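Local coordinates for protein nitrite oxidoreductase subunit C (Kuenenia stuttgartiensis, PDB 7B04) that binds a heme b and calcium ions and probably serves in electron transport as a subunit of the nitrite oxidoreductase complex, at residues Val34-Pro44 and Ile145-Arg154. Sequence-based numbering, arbitrary orientation.
Sequences VKGVAEEELTP and ISPEEPFSPR. With HEM (protoporphyrin IX containing Fe), chain B.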
# COMPACT_ATOMS: atom_id res chain seq x y z
N VAL C 34 35.62 -34.00 -4.29
CA VAL C 34 35.56 -35.38 -4.78
C VAL C 34 36.68 -36.22 -4.19
O VAL C 34 37.81 -35.74 -4.03
CB VAL C 34 35.58 -35.43 -6.33
CG1 VAL C 34 36.78 -34.69 -6.88
CG2 VAL C 34 35.54 -36.87 -6.83
N LYS C 35 36.36 -37.47 -3.84
CA LYS C 35 37.33 -38.46 -3.40
C LYS C 35 38.00 -39.12 -4.61
O LYS C 35 37.41 -39.20 -5.69
CB LYS C 35 36.65 -39.54 -2.56
CG LYS C 35 36.55 -39.23 -1.09
CD LYS C 35 35.53 -40.13 -0.42
CE LYS C 35 35.94 -41.60 -0.50
NZ LYS C 35 34.97 -42.49 0.19
N GLY C 36 39.23 -39.59 -4.42
CA GLY C 36 39.89 -40.33 -5.47
C GLY C 36 39.16 -41.62 -5.79
O GLY C 36 38.53 -42.24 -4.93
N VAL C 37 39.24 -42.03 -7.05
CA VAL C 37 38.54 -43.24 -7.50
C VAL C 37 39.29 -44.45 -6.98
O VAL C 37 40.41 -44.74 -7.41
CB VAL C 37 38.41 -43.28 -9.03
CG1 VAL C 37 37.68 -44.53 -9.47
CG2 VAL C 37 37.69 -42.03 -9.53
N ALA C 38 38.66 -45.19 -6.06
CA ALA C 38 39.28 -46.35 -5.44
C ALA C 38 39.23 -47.55 -6.38
O ALA C 38 38.39 -47.64 -7.28
CB ALA C 38 38.59 -46.68 -4.12
N GLU C 39 40.16 -48.49 -6.17
CA GLU C 39 40.21 -49.67 -7.04
C GLU C 39 38.97 -50.53 -6.90
O GLU C 39 38.50 -51.12 -7.88
CB GLU C 39 41.45 -50.51 -6.74
CG GLU C 39 41.23 -51.99 -7.05
CD GLU C 39 42.39 -52.89 -6.69
OE1 GLU C 39 43.51 -52.37 -6.50
OE2 GLU C 39 42.17 -54.12 -6.61
N GLU C 40 38.38 -50.57 -5.69
CA GLU C 40 37.17 -51.35 -5.49
C GLU C 40 36.08 -50.92 -6.46
O GLU C 40 35.30 -51.75 -6.94
CB GLU C 40 36.69 -51.22 -4.04
CG GLU C 40 35.32 -51.83 -3.77
CD GLU C 40 35.20 -52.44 -2.39
OE1 GLU C 40 36.01 -52.09 -1.51
OE2 GLU C 40 34.29 -53.27 -2.18
N GLU C 41 36.02 -49.62 -6.76
CA GLU C 41 35.04 -49.10 -7.71
C GLU C 41 35.35 -49.52 -9.15
O GLU C 41 34.43 -49.75 -9.93
CB GLU C 41 35.00 -47.58 -7.60
CG GLU C 41 34.44 -47.08 -6.27
CD GLU C 41 34.48 -45.57 -6.15
OE1 GLU C 41 35.51 -45.03 -5.70
OE2 GLU C 41 33.47 -44.92 -6.52
N LEU C 42 36.63 -49.60 -9.51
CA LEU C 42 37.00 -49.86 -10.91
C LEU C 42 36.88 -51.32 -11.32
O LEU C 42 36.66 -51.60 -12.50
CB LEU C 42 38.40 -49.32 -11.18
CG LEU C 42 38.41 -47.79 -11.08
CD1 LEU C 42 39.79 -47.21 -11.35
CD2 LEU C 42 37.36 -47.19 -12.01
N THR C 43 37.05 -52.27 -10.39
CA THR C 43 36.90 -53.68 -10.77
C THR C 43 35.43 -54.06 -10.79
O THR C 43 34.72 -53.82 -9.80
CB THR C 43 37.66 -54.60 -9.81
OG1 THR C 43 36.86 -54.84 -8.65
CG2 THR C 43 38.98 -53.97 -9.39
N PRO C 44 34.93 -54.65 -11.87
CA PRO C 44 33.51 -55.02 -11.92
C PRO C 44 33.18 -56.10 -10.90
O PRO C 44 34.04 -56.85 -10.44
CB PRO C 44 33.32 -55.54 -13.35
CG PRO C 44 34.45 -54.95 -14.12
CD PRO C 44 35.60 -54.89 -13.16
N ILE C 145 36.01 -53.78 -18.88
CA ILE C 145 36.43 -52.85 -17.83
C ILE C 145 37.29 -53.59 -16.81
O ILE C 145 36.93 -54.68 -16.35
CB ILE C 145 35.23 -52.17 -17.15
CG1 ILE C 145 34.47 -51.35 -18.17
CG2 ILE C 145 35.68 -51.24 -16.05
CD1 ILE C 145 33.04 -51.13 -17.80
N SER C 146 38.41 -52.97 -16.45
CA SER C 146 39.39 -53.53 -15.52
C SER C 146 40.22 -52.37 -14.98
O SER C 146 40.18 -51.27 -15.52
CB SER C 146 40.29 -54.55 -16.22
OG SER C 146 41.15 -53.88 -17.14
N PRO C 147 40.92 -52.57 -13.86
CA PRO C 147 41.81 -51.50 -13.38
C PRO C 147 42.86 -51.10 -14.41
O PRO C 147 43.32 -49.96 -14.40
CB PRO C 147 42.45 -52.11 -12.12
CG PRO C 147 41.46 -53.10 -11.66
CD PRO C 147 40.82 -53.68 -12.89
N GLU C 148 43.27 -52.03 -15.28
CA GLU C 148 44.22 -51.71 -16.34
C GLU C 148 43.57 -50.92 -17.47
O GLU C 148 44.25 -50.14 -18.14
CB GLU C 148 44.85 -52.99 -16.89
N GLU C 149 42.27 -51.12 -17.69
CA GLU C 149 41.50 -50.35 -18.67
C GLU C 149 40.31 -49.75 -17.91
O GLU C 149 39.20 -50.30 -17.95
CB GLU C 149 41.02 -51.23 -19.83
CG GLU C 149 41.52 -50.81 -21.21
CD GLU C 149 41.07 -51.77 -22.29
OE1 GLU C 149 41.10 -53.00 -22.05
OE2 GLU C 149 40.69 -51.30 -23.39
N PRO C 150 40.52 -48.64 -17.22
CA PRO C 150 39.51 -48.15 -16.28
C PRO C 150 38.39 -47.37 -16.97
O PRO C 150 38.62 -46.55 -17.86
CB PRO C 150 40.31 -47.25 -15.34
CG PRO C 150 41.43 -46.74 -16.18
CD PRO C 150 41.75 -47.83 -17.18
N PHE C 151 37.16 -47.64 -16.52
CA PHE C 151 35.97 -46.91 -16.95
C PHE C 151 35.15 -46.66 -15.68
O PHE C 151 34.47 -47.56 -15.19
CB PHE C 151 35.19 -47.69 -18.00
CG PHE C 151 34.12 -46.90 -18.71
CD1 PHE C 151 33.66 -45.69 -18.22
CD2 PHE C 151 33.58 -47.38 -19.88
CE1 PHE C 151 32.67 -44.99 -18.89
CE2 PHE C 151 32.59 -46.69 -20.55
CZ PHE C 151 32.14 -45.49 -20.06
N SER C 152 35.22 -45.43 -15.18
CA SER C 152 34.68 -45.10 -13.87
C SER C 152 33.18 -45.37 -13.78
O SER C 152 32.42 -45.00 -14.69
CB SER C 152 34.95 -43.63 -13.55
OG SER C 152 34.33 -43.25 -12.33
N PRO C 153 32.71 -46.02 -12.71
CA PRO C 153 31.27 -46.19 -12.49
C PRO C 153 30.58 -44.98 -11.89
O PRO C 153 29.41 -45.08 -11.51
CB PRO C 153 31.23 -47.38 -11.51
CG PRO C 153 32.48 -47.22 -10.71
CD PRO C 153 33.52 -46.68 -11.66
N ARG C 154 31.28 -43.85 -11.76
CA ARG C 154 30.69 -42.62 -11.24
C ARG C 154 30.02 -41.86 -12.39
O ARG C 154 30.47 -40.80 -12.83
CB ARG C 154 31.74 -41.77 -10.54
CG ARG C 154 32.37 -42.43 -9.33
CD ARG C 154 33.37 -41.50 -8.67
NE ARG C 154 34.07 -42.13 -7.56
CZ ARG C 154 35.01 -41.52 -6.83
NH1 ARG C 154 35.34 -40.27 -7.09
NH2 ARG C 154 35.60 -42.17 -5.84
CHA HEM B . 22.91 -37.19 -10.74
CHB HEM B . 27.19 -37.91 -8.53
CHC HEM B . 26.72 -42.65 -9.51
CHD HEM B . 22.50 -41.91 -11.88
C1A HEM B . 24.14 -36.96 -10.14
C2A HEM B . 24.77 -35.67 -9.97
C3A HEM B . 25.95 -35.86 -9.36
C4A HEM B . 26.12 -37.28 -9.13
CMA HEM B . 26.98 -34.78 -8.95
CAA HEM B . 24.14 -34.33 -10.41
CBA HEM B . 24.95 -33.67 -11.51
CGA HEM B . 24.44 -34.12 -12.85
O1A HEM B . 25.26 -34.29 -13.78
O2A HEM B . 23.20 -34.32 -12.97
C1B HEM B . 27.42 -39.27 -8.54
C2B HEM B . 28.46 -39.99 -7.82
C3B HEM B . 28.33 -41.30 -8.10
C4B HEM B . 27.19 -41.46 -8.99
CMB HEM B . 29.50 -39.28 -6.93
CAB HEM B . 29.16 -42.51 -7.59
CBB HEM B . 30.07 -42.46 -6.61
C1C HEM B . 25.52 -42.86 -10.18
C2C HEM B . 24.95 -44.16 -10.50
C3C HEM B . 23.79 -43.96 -11.14
C4C HEM B . 23.58 -42.53 -11.27
CMC HEM B . 25.56 -45.53 -10.14
CAC HEM B . 22.84 -45.07 -11.66
CBC HEM B . 22.41 -45.08 -12.92
C1D HEM B . 22.20 -40.57 -11.69
C2D HEM B . 20.92 -39.92 -11.94
C3D HEM B . 21.04 -38.63 -11.62
C4D HEM B . 22.39 -38.40 -11.16
CMD HEM B . 19.64 -40.59 -12.48
CAD HEM B . 19.91 -37.58 -11.75
CBD HEM B . 19.24 -37.35 -10.40
CGD HEM B . 18.01 -36.50 -10.58
O1D HEM B . 17.27 -36.29 -9.59
O2D HEM B . 17.75 -36.04 -11.72
NA HEM B . 25.00 -37.91 -9.62
NB HEM B . 26.68 -40.20 -9.23
NC HEM B . 24.66 -41.88 -10.67
ND HEM B . 23.07 -39.61 -11.21
FE HEM B . 25.04 -39.75 -10.31
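R154 reaches into segment 34-44 and grips E41 side-on in a bidentate salt bridge, NE bonding to OE2 at 3.0 Å and NH2 to OE1 at 2.9 Å; glutamate suits the place by supplying two oxygens to match the two nitrogens. The carboxylate and guanidinium planes are turned 34° apart, yet both bonds arrive on the syn sides of the acid oxygens. OE1 also accepts from the backbone N of A38, at the N-cap of helix 39-42, which helps to fix the carboxylate. Arginine fits because NH1 and NH2 can also serve backbone carbonyls: NH1 gives a nearly straight, in-plane bond to K35 O (2.7 Å), and NH2 a weak one to G36 O. V37 lays CG2 over the centre of one guanidinium face, while CG2 of V34 lies at the edge. With its chain extended from CG to NE (chi2 -178°, chi3 -176°), the arginine spans from the heme, whose vinyl carbon CBB lies 3.6 Å from R154 CG, to E41. With an alanine here, the E41 carboxylate would probably lose its charged mate and K35 O its straight N-H donor.

Farther along, the contact turns apolar. L42 spreads its branches, CD1 against P150 CB and CD2 onto P153 CD at 3.9 Å, the leucine crossing the P153 ring at about a right angle. T43 turns its methyl CG2 to P147 CG (3.5 Å), and P44 packs on I145.

Thus the short helix 39-42 is clasped onto the loop between strands 133-139 and 162-168, where R154, in the heme pocket, directly precedes the axial ligand M155; I145 and P153 rest on W311 of strand 306-316, and P44 touches Y288 of strand 286-294.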